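Local coordinates for protein 6-phosphogluconate dehydratase (Shewanella oneidensis, PDB 2GP4) that probably dehydrates 6-phosphogluconate to 2-keto-3-deoxy-6-phosphogluconate in the Entner-Doudoroff pathway, and is seen here in an apo form lacking its iron-sulfur cluster, at residues G371-D382 with G397-P405; A349-Y357 with D423-A431. All coordinates share one frame; numbering follows the deposited sequence.

Interaction 1: G371-D382 with G397-P405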
loop_
_atom_site.group_PDB
_atom_site.type_symbol
_atom_site.label_atom_id
_atom_site.label_comp_id
_atom_site.label_asym_id
_atom_site.label_seq_id
_atom_site.Cartn_x
_atom_site.Cartn_y
_atom_site.Cartn_z
ATOM N N GLY A 371 10.918 18.898 -0.632
ATOM C CA GLY A 371 10.907 18.715 -2.084
ATOM C C GLY A 371 9.648 18.018 -2.554
ATOM O O GLY A 371 9.119 18.346 -3.612
ATOM N N GLY A 372 9.186 17.049 -1.762
ATOM C CA GLY A 372 7.912 16.363 -1.985
ATOM C C GLY A 372 7.862 15.420 -3.172
ATOM O O GLY A 372 8.897 14.964 -3.662
HETATM N N MSE A 373 6.642 15.132 -3.625
HETATM C CA MSE A 373 6.402 14.231 -4.746
HETATM C C MSE A 373 6.956 14.757 -6.067
HETATM O O MSE A 373 7.387 13.973 -6.908
HETATM C CB MSE A 373 4.903 13.918 -4.897
HETATM C CG MSE A 373 4.316 13.010 -3.821
HETATM SE SE MSE A 373 5.348 11.380 -3.515
HETATM C CE MSE A 373 5.028 10.485 -5.218
ATOM N N ALA A 374 6.943 16.076 -6.250
ATOM C CA ALA A 374 7.485 16.679 -7.470
ATOM C C ALA A 374 8.980 16.399 -7.632
ATOM O O ALA A 374 9.461 16.193 -8.750
ATOM C CB ALA A 374 7.207 18.180 -7.511
ATOM N N PHE A 375 9.704 16.390 -6.514
ATOM C CA PHE A 375 11.124 16.037 -6.533
ATOM C C PHE A 375 11.321 14.534 -6.724
ATOM O O PHE A 375 12.093 14.113 -7.582
ATOM C CB PHE A 375 11.836 16.517 -5.263
ATOM C CG PHE A 375 13.271 16.088 -5.176
ATOM C CD1 PHE A 375 14.262 16.778 -5.865
ATOM C CD2 PHE A 375 13.634 14.991 -4.406
ATOM C CE1 PHE A 375 15.594 16.382 -5.788
ATOM C CE2 PHE A 375 14.962 14.587 -4.322
ATOM C CZ PHE A 375 15.948 15.289 -5.015
ATOM N N LEU A 376 10.621 13.737 -5.918
ATOM C CA LEU A 376 10.726 12.283 -5.968
ATOM C C LEU A 376 10.432 11.759 -7.370
ATOM O O LEU A 376 11.154 10.909 -7.888
ATOM C CB LEU A 376 9.750 11.643 -4.977
ATOM C CG LEU A 376 9.942 10.156 -4.679
ATOM C CD1 LEU A 376 10.395 9.990 -3.246
ATOM C CD2 LEU A 376 8.649 9.404 -4.911
ATOM N N ILE A 377 9.367 12.280 -7.974
ATOM C CA ILE A 377 8.926 11.821 -9.289
ATOM C C ILE A 377 9.906 12.228 -10.388
ATOM O O ILE A 377 10.146 11.453 -11.303
ATOM C CB ILE A 377 7.458 12.237 -9.580
ATOM C CG1 ILE A 377 6.508 11.381 -8.728
ATOM C CG2 ILE A 377 7.115 12.096 -11.060
ATOM C CD1 ILE A 377 5.049 11.788 -8.799
ATOM N N LYS A 378 10.498 13.415 -10.278
ATOM C CA LYS A 378 11.513 13.841 -11.244
ATOM C C LYS A 378 12.745 12.931 -11.197
ATOM O O LYS A 378 13.227 12.477 -12.240
ATOM C CB LYS A 378 11.917 15.301 -11.029
ATOM C CG LYS A 378 12.988 15.780 -12.006
ATOM C CD LYS A 378 13.596 17.111 -11.600
ATOM C CE LYS A 378 14.573 17.595 -12.661
ATOM N NZ LYS A 378 15.860 16.862 -12.585
ATOM N N GLU A 379 13.229 12.667 -9.984
ATOM C CA GLU A 379 14.366 11.776 -9.756
ATOM C C GLU A 379 14.146 10.382 -10.334
ATOM O O GLU A 379 15.014 9.850 -11.038
ATOM C CB GLU A 379 14.675 11.669 -8.263
ATOM C CG GLU A 379 15.362 12.888 -7.691
ATOM C CD GLU A 379 16.776 13.044 -8.207
ATOM O OE1 GLU A 379 17.581 12.105 -8.022
ATOM O OE2 GLU A 379 17.082 14.101 -8.800
ATOM N N LEU A 380 12.990 9.794 -10.039
ATOM C CA LEU A 380 12.701 8.450 -10.511
ATOM C C LEU A 380 12.551 8.420 -12.037
ATOM O O LEU A 380 13.084 7.523 -12.697
ATOM C CB LEU A 380 11.480 7.867 -9.794
ATOM C CG LEU A 380 11.631 7.665 -8.279
ATOM C CD1 LEU A 380 10.270 7.431 -7.638
ATOM C CD2 LEU A 380 12.608 6.532 -7.933
ATOM N N LEU A 381 11.851 9.415 -12.580
ATOM C CA LEU A 381 11.788 9.645 -14.022
ATOM C C LEU A 381 13.178 9.752 -14.661
ATOM O O LEU A 381 13.478 9.024 -15.612
ATOM C CB LEU A 381 10.963 10.900 -14.328
ATOM C CG LEU A 381 9.560 10.822 -14.952
ATOM C CD1 LEU A 381 8.981 9.414 -14.985
ATOM C CD2 LEU A 381 8.587 11.798 -14.297
ATOM N N ASP A 382 14.022 10.643 -14.132
ATOM C CA ASP A 382 15.387 10.832 -14.640
ATOM C C ASP A 382 16.186 9.529 -14.656
ATOM O O ASP A 382 16.989 9.309 -15.558
ATOM C CB ASP A 382 16.160 11.874 -13.816
ATOM C CG ASP A 382 15.650 13.290 -14.011
ATOM O OD1 ASP A 382 14.817 13.533 -14.919
ATOM O OD2 ASP A 382 16.085 14.171 -13.230
ATOM N N GLY A 397 1.624 12.004 -20.229
ATOM C CA GLY A 397 3.001 12.211 -19.788
ATOM C C GLY A 397 3.127 12.439 -18.292
ATOM O O GLY A 397 2.580 13.408 -17.762
ATOM N N LEU A 398 3.859 11.552 -17.613
ATOM C CA LEU A 398 4.017 11.634 -16.153
ATOM C C LEU A 398 4.836 12.834 -15.668
ATOM O O LEU A 398 4.737 13.213 -14.504
ATOM C CB LEU A 398 4.588 10.333 -15.571
ATOM C CG LEU A 398 4.450 10.187 -14.046
ATOM C CD1 LEU A 398 2.992 10.010 -13.623
ATOM C CD2 LEU A 398 5.313 9.064 -13.508
ATOM N N ARG A 399 5.627 13.427 -16.563
ATOM C CA ARG A 399 6.433 14.616 -16.264
ATOM C C ARG A 399 5.575 15.783 -15.752
ATOM O O ARG A 399 6.092 16.705 -15.105
ATOM C CB ARG A 399 7.235 15.022 -17.506
ATOM C CG ARG A 399 8.529 15.797 -17.257
ATOM C CD ARG A 399 9.538 15.048 -16.381
ATOM N NE ARG A 399 10.428 14.132 -17.096
ATOM C CZ ARG A 399 11.635 13.769 -16.650
ATOM N NH1 ARG A 399 12.117 14.261 -15.513
ATOM N NH2 ARG A 399 12.377 12.922 -17.345
ATOM N N ARG A 400 4.266 15.719 -16.022
ATOM C CA ARG A 400 3.290 16.685 -15.501
ATOM C C ARG A 400 3.223 16.664 -13.975
ATOM O O ARG A 400 2.818 17.647 -13.341
ATOM C CB ARG A 400 1.893 16.395 -16.050
ATOM C CG ARG A 400 1.718 16.661 -17.514
ATOM C CD ARG A 400 0.358 16.166 -17.989
ATOM N NE ARG A 400 0.206 16.339 -19.432
ATOM C CZ ARG A 400 -0.157 17.476 -20.021
ATOM N NH1 ARG A 400 -0.411 18.562 -19.302
ATOM N NH2 ARG A 400 -0.266 17.527 -21.339
ATOM N N TYR A 401 3.614 15.535 -13.392
ATOM C CA TYR A 401 3.578 15.365 -11.947
ATOM C C TYR A 401 4.853 15.835 -11.251
ATOM O O TYR A 401 4.980 15.724 -10.033
ATOM C CB TYR A 401 3.183 13.924 -11.586
ATOM C CG TYR A 401 1.706 13.723 -11.758
ATOM C CD1 TYR A 401 1.155 13.526 -13.021
ATOM C CD2 TYR A 401 0.847 13.795 -10.668
ATOM C CE1 TYR A 401 -0.207 13.379 -13.191
ATOM C CE2 TYR A 401 -0.525 13.645 -10.825
ATOM C CZ TYR A 401 -1.046 13.438 -12.092
ATOM O OH TYR A 401 -2.404 13.286 -12.269
ATOM N N THR A 402 5.775 16.395 -12.028
ATOM C CA THR A 402 6.936 17.101 -11.477
ATOM C C THR A 402 6.611 18.579 -11.264
ATOM O O THR A 402 7.464 19.353 -10.835
ATOM C CB THR A 402 8.189 16.974 -12.378
ATOM O OG1 THR A 402 7.989 17.699 -13.602
ATOM C CG2 THR A 402 8.489 15.519 -12.683
ATOM N N GLN A 403 5.378 18.961 -11.580
ATOM C CA GLN A 403 4.923 20.338 -11.395
ATOM C C GLN A 403 4.019 20.489 -10.171
ATOM O O GLN A 403 3.345 19.539 -9.754
ATOM C CB GLN A 403 4.211 20.853 -12.646
ATOM C CG GLN A 403 5.114 21.072 -13.843
ATOM C CD GLN A 403 4.621 22.197 -14.744
ATOM O OE1 GLN A 403 3.419 22.328 -14.999
ATOM N NE2 GLN A 403 5.549 23.020 -15.224
ATOM N N GLU A 404 4.003 21.695 -9.613
ATOM C CA GLU A 404 3.305 21.972 -8.363
ATOM C C GLU A 404 2.276 23.079 -8.535
ATOM O O GLU A 404 2.557 24.082 -9.193
ATOM C CB GLU A 404 4.297 22.372 -7.269
ATOM C CG GLU A 404 5.273 21.286 -6.867
ATOM C CD GLU A 404 6.112 21.672 -5.655
ATOM O OE1 GLU A 404 6.759 22.745 -5.675
ATOM O OE2 GLU A 404 6.124 20.889 -4.680
ATOM N N PRO A 405 1.083 22.904 -7.929
ATOM C CA PRO A 405 0.036 23.915 -8.012
ATOM C C PRO A 405 0.327 25.132 -7.142
ATOM O O PRO A 405 0.883 25.008 -6.053
ATOM C CB PRO A 405 -1.208 23.177 -7.513
ATOM C CG PRO A 405 -0.682 22.103 -6.620
ATOM C CD PRO A 405 0.663 21.728 -7.141
HETATM O O HOH W 1 6.468 18.291 -4.272
#
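Arg399 reaches back from the 3-10 turn 398-401 to Asp382 on helix 372-382, where its NH1 gives a nearly straight salt-bridged hydrogen bond to OD1 of Asp382 (2.9 Å, 169°). The acceptor lies in the guanidinium plane, although the planes of guanidinium and carboxylate are turned 40° apart. The arginine chain bends at chi2 and chi3, which lays one guanidinium face against CB of Leu381, offset toward the rim. OD2 of Asp382 takes NZ of Lys378, one helical turn earlier, on its syn lone pair at 2.8 Å, completing a salt-bridge network that ties helix to turn. With a leucine at Arg399 the guanidinium is gone, and Asp382 would probably keep Lys378 alone of these two cations and be freer to turn.

Thr402 turns its hydroxyl back onto its own turn: with OG1 between backbone N and carbonyl carbon (chi1 68°), it donates to Arg399 O at 2.6 Å, which also accepts from Thr402 N, and CG2 packs on CA of Lys378 (3.7 Å). Near Gly371 one water donates to Gly371 O and Glu404 OE2 and accepts from Ala374 N (3.0 Å). CD1 of Ile377 meets CB of Tyr401, whose hydroxyl bonds to Gln260 O. Helix 252-256 touches Met373, Ile377 and Tyr401, helix 304-316 touches Leu380 and Leu398, and strand 403-408 pairs with strand 411-416 in an antiparallel hairpin.

Interaction 2: A349-Y357 with D423-A431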
loop_
_atom_site.group_PDB
_atom_site.type_symbol
_atom_site.label_atom_id
_atom_site.label_comp_id
_atom_site.label_asym_id
_atom_site.label_seq_id
_atom_site.Cartn_x
_atom_site.Cartn_y
_atom_site.Cartn_z
ATOM N N ALA A 349 16.035 -2.862 -7.509
ATOM C CA ALA A 349 16.412 -1.765 -8.401
ATOM C C ALA A 349 15.983 -0.373 -7.911
ATOM O O ALA A 349 16.483 0.636 -8.402
ATOM C CB ALA A 349 15.881 -2.019 -9.801
ATOM N N VAL A 350 15.062 -0.317 -6.953
ATOM C CA VAL A 350 14.511 0.966 -6.519
ATOM C C VAL A 350 15.183 1.461 -5.236
ATOM O O VAL A 350 15.055 0.833 -4.191
ATOM C CB VAL A 350 12.968 0.908 -6.333
ATOM C CG1 VAL A 350 12.417 2.270 -5.912
ATOM C CG2 VAL A 350 12.291 0.440 -7.611
ATOM N N PRO A 351 15.894 2.601 -5.313
ATOM C CA PRO A 351 16.530 3.137 -4.108
ATOM C C PRO A 351 15.503 3.667 -3.106
ATOM O O PRO A 351 14.382 4.021 -3.494
ATOM C CB PRO A 351 17.388 4.291 -4.644
ATOM C CG PRO A 351 16.702 4.714 -5.901
ATOM C CD PRO A 351 16.139 3.449 -6.494
ATOM N N LEU A 352 15.888 3.696 -1.832
ATOM C CA LEU A 352 15.105 4.369 -0.810
ATOM C C LEU A 352 15.461 5.855 -0.813
ATOM O O LEU A 352 16.628 6.225 -0.671
ATOM C CB LEU A 352 15.346 3.752 0.572
ATOM C CG LEU A 352 14.563 4.360 1.738
ATOM C CD1 LEU A 352 13.050 4.067 1.611
ATOM C CD2 LEU A 352 15.112 3.876 3.078
ATOM N N LEU A 353 14.440 6.692 -0.970
ATOM C CA LEU A 353 14.614 8.123 -1.192
ATOM C C LEU A 353 13.983 9.008 -0.108
ATOM O O LEU A 353 14.266 10.201 -0.042
ATOM C CB LEU A 353 14.043 8.490 -2.568
ATOM C CG LEU A 353 14.971 8.669 -3.781
ATOM C CD1 LEU A 353 16.212 7.776 -3.766
ATOM C CD2 LEU A 353 14.189 8.521 -5.090
ATOM N N ALA A 354 13.131 8.429 0.737
ATOM C CA ALA A 354 12.417 9.219 1.745
ATOM C C ALA A 354 12.358 8.564 3.119
ATOM O O ALA A 354 12.173 7.356 3.229
ATOM C CB ALA A 354 11.008 9.559 1.262
ATOM N N ARG A 355 12.525 9.383 4.156
ATOM C CA ARG A 355 12.291 8.982 5.545
ATOM C C ARG A 355 11.105 9.744 6.115
ATOM O O ARG A 355 11.252 10.883 6.561
ATOM C CB ARG A 355 13.510 9.276 6.413
ATOM C CG ARG A 355 14.528 8.173 6.488
ATOM C CD ARG A 355 15.499 8.474 7.612
ATOM N NE ARG A 355 16.838 7.971 7.319
ATOM C CZ ARG A 355 17.965 8.562 7.715
ATOM N NH1 ARG A 355 17.923 9.695 8.413
ATOM N NH2 ARG A 355 19.137 8.026 7.398
ATOM N N VAL A 356 9.936 9.110 6.101
ATOM C CA VAL A 356 8.712 9.714 6.627
ATOM C C VAL A 356 8.347 9.027 7.939
ATOM O O VAL A 356 8.608 7.839 8.096
ATOM C CB VAL A 356 7.545 9.612 5.611
ATOM C CG1 VAL A 356 6.319 10.383 6.103
ATOM C CG2 VAL A 356 7.980 10.131 4.246
ATOM N N TYR A 357 7.717 9.784 8.844
ATOM C CA TYR A 357 7.514 9.435 10.267
ATOM C C TYR A 357 7.722 7.981 10.699
ATOM O O TYR A 357 8.670 7.714 11.439
ATOM C CB TYR A 357 6.190 9.994 10.837
ATOM C CG TYR A 357 5.773 9.356 12.159
ATOM C CD1 TYR A 357 6.486 9.601 13.338
ATOM C CD2 TYR A 357 4.669 8.502 12.225
ATOM C CE1 TYR A 357 6.111 9.007 14.550
ATOM C CE2 TYR A 357 4.284 7.904 13.429
ATOM C CZ TYR A 357 5.009 8.163 14.585
ATOM O OH TYR A 357 4.628 7.577 15.768
ATOM N N ASP A 423 16.399 19.037 2.364
ATOM C CA ASP A 423 16.661 18.303 3.597
ATOM C C ASP A 423 16.976 16.834 3.306
ATOM O O ASP A 423 16.073 16.000 3.208
ATOM C CB ASP A 423 15.472 18.441 4.558
ATOM C CG ASP A 423 15.804 18.016 5.978
ATOM O OD1 ASP A 423 16.815 17.305 6.196
ATOM O OD2 ASP A 423 15.035 18.397 6.886
ATOM N N THR A 424 18.267 16.531 3.195
ATOM C CA THR A 424 18.749 15.190 2.849
ATOM C C THR A 424 18.705 14.188 4.013
ATOM O O THR A 424 19.156 13.049 3.881
ATOM C CB THR A 424 20.174 15.226 2.240
ATOM O OG1 THR A 424 21.067 15.901 3.139
ATOM C CG2 THR A 424 20.170 15.938 0.885
ATOM N N GLU A 425 18.164 14.613 5.149
ATOM C CA GLU A 425 17.817 13.680 6.214
ATOM C C GLU A 425 16.388 13.144 6.054
ATOM O O GLU A 425 16.027 12.153 6.679
ATOM C CB GLU A 425 18.009 14.321 7.593
ATOM C CG GLU A 425 19.448 14.286 8.097
ATOM C CD GLU A 425 19.572 14.706 9.560
ATOM O OE1 GLU A 425 19.066 15.794 9.920
ATOM O OE2 GLU A 425 20.187 13.948 10.351
ATOM N N VAL A 426 15.590 13.794 5.210
ATOM C CA VAL A 426 14.196 13.405 4.997
ATOM C C VAL A 426 13.960 12.923 3.566
ATOM O O VAL A 426 13.270 11.927 3.343
ATOM C CB VAL A 426 13.224 14.572 5.317
ATOM C CG1 VAL A 426 11.787 14.200 4.969
ATOM C CG2 VAL A 426 13.334 14.981 6.777
ATOM N N LEU A 427 14.539 13.637 2.604
ATOM C CA LEU A 427 14.337 13.351 1.192
ATOM C C LEU A 427 15.653 13.447 0.429
ATOM O O LEU A 427 16.424 14.390 0.619
ATOM C CB LEU A 427 13.308 14.316 0.610
ATOM C CG LEU A 427 12.949 14.250 -0.873
ATOM C CD1 LEU A 427 12.440 12.885 -1.283
ATOM C CD2 LEU A 427 11.904 15.311 -1.152
ATOM N N THR A 428 15.904 12.476 -0.442
ATOM C CA THR A 428 17.196 12.402 -1.099
ATOM C C THR A 428 17.106 12.082 -2.594
ATOM O O THR A 428 16.084 11.584 -3.076
ATOM C CB THR A 428 18.141 11.425 -0.346
ATOM O OG1 THR A 428 19.504 11.732 -0.656
ATOM C CG2 THR A 428 17.838 9.983 -0.687
ATOM N N SER A 429 18.184 12.383 -3.314
ATOM C CA SER A 429 18.296 12.082 -4.741
ATOM C C SER A 429 18.675 10.622 -4.930
ATOM O O SER A 429 19.201 9.996 -4.003
ATOM C CB SER A 429 19.374 12.957 -5.368
ATOM O OG SER A 429 20.630 12.652 -4.794
ATOM N N VAL A 430 18.436 10.084 -6.127
ATOM C CA VAL A 430 18.793 8.692 -6.400
ATOM C C VAL A 430 20.311 8.455 -6.446
ATOM O O VAL A 430 20.762 7.351 -6.168
ATOM C CB VAL A 430 18.070 8.074 -7.655
ATOM C CG1 VAL A 430 16.691 8.680 -7.858
ATOM C CG2 VAL A 430 18.911 8.180 -8.916
ATOM N N ALA A 431 21.089 9.487 -6.776
ATOM C CA ALA A 431 22.549 9.354 -6.838
ATOM C C ALA A 431 23.153 9.063 -5.462
ATOM O O ALA A 431 24.102 8.278 -5.342
ATOM C CB ALA A 431 23.179 10.595 -7.447
#
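Leu353 and Arg355 join Thr428 and Val426 through a single antiparallel beta bridge between two otherwise irregular loops, Ala354 and Leu427 forming its non-hydrogen-bonded pair. It links a loop of the N-terminal family region to one of the C-terminal family region. Two backbone bonds make it: Thr428 N to Leu353 O (2.8 Å, 146°) and Arg355 N to Val426 O (2.8 Å, 169°). Each acceptor also receives a CA-H...O contact, from Leu427 CA to Leu353 O and from Ala354 CA to Val426 O. CG of Leu427 stands anti to its backbone N (chi1 178°), which helps bring CD1 to 3.5 Å from Leu353 O.

Beyond the bridge, Leu353 carries the apolar packing, with CD2 against CG1 of Val430 (3.7 Å) and CD1 beside Ser429 O. CG of Pro351 meets CB of Val430 obliquely, while the aliphatic part of Arg355 passes Glu425 O. Outside the pair, Leu376 and Leu380 of helix 372-383 touch Leu353, and Phe367 of helix 364-370 touches both Ala354 and Leu427. The hydroxyl of Thr428 is bonded to Thr432 O. The loop 423-431 is shaped at its start by an Asx turn, in which OD1 of Asp423, approached on its anti side, accepts from Glu425 N at 3.2 Å.

How the interactions relate
Helix 372-383 is part of interaction 1 and is also a surface on which the loops of interaction 2 rest; the two centres are about 14 Å apart. Interaction 1 uses the side of the helix bearing Ala374, Ile377 and Leu381; the loops of interaction 2 meet it through Phe375, Leu376, Glu379 and Leu380. OE1 of Glu379 probably accepts a hydrogen bond from Val430 N at 2.9 Å, and Gly372 N packs on CD2 of Leu427. Both contacts are partly buried, with buried apolar groups and more exposed charged ones. Side-chain ions and a water dominate the polar chemistry of interaction 1, whereas interaction 2 relies on backbone bonds and links chain segments 66 residues apart.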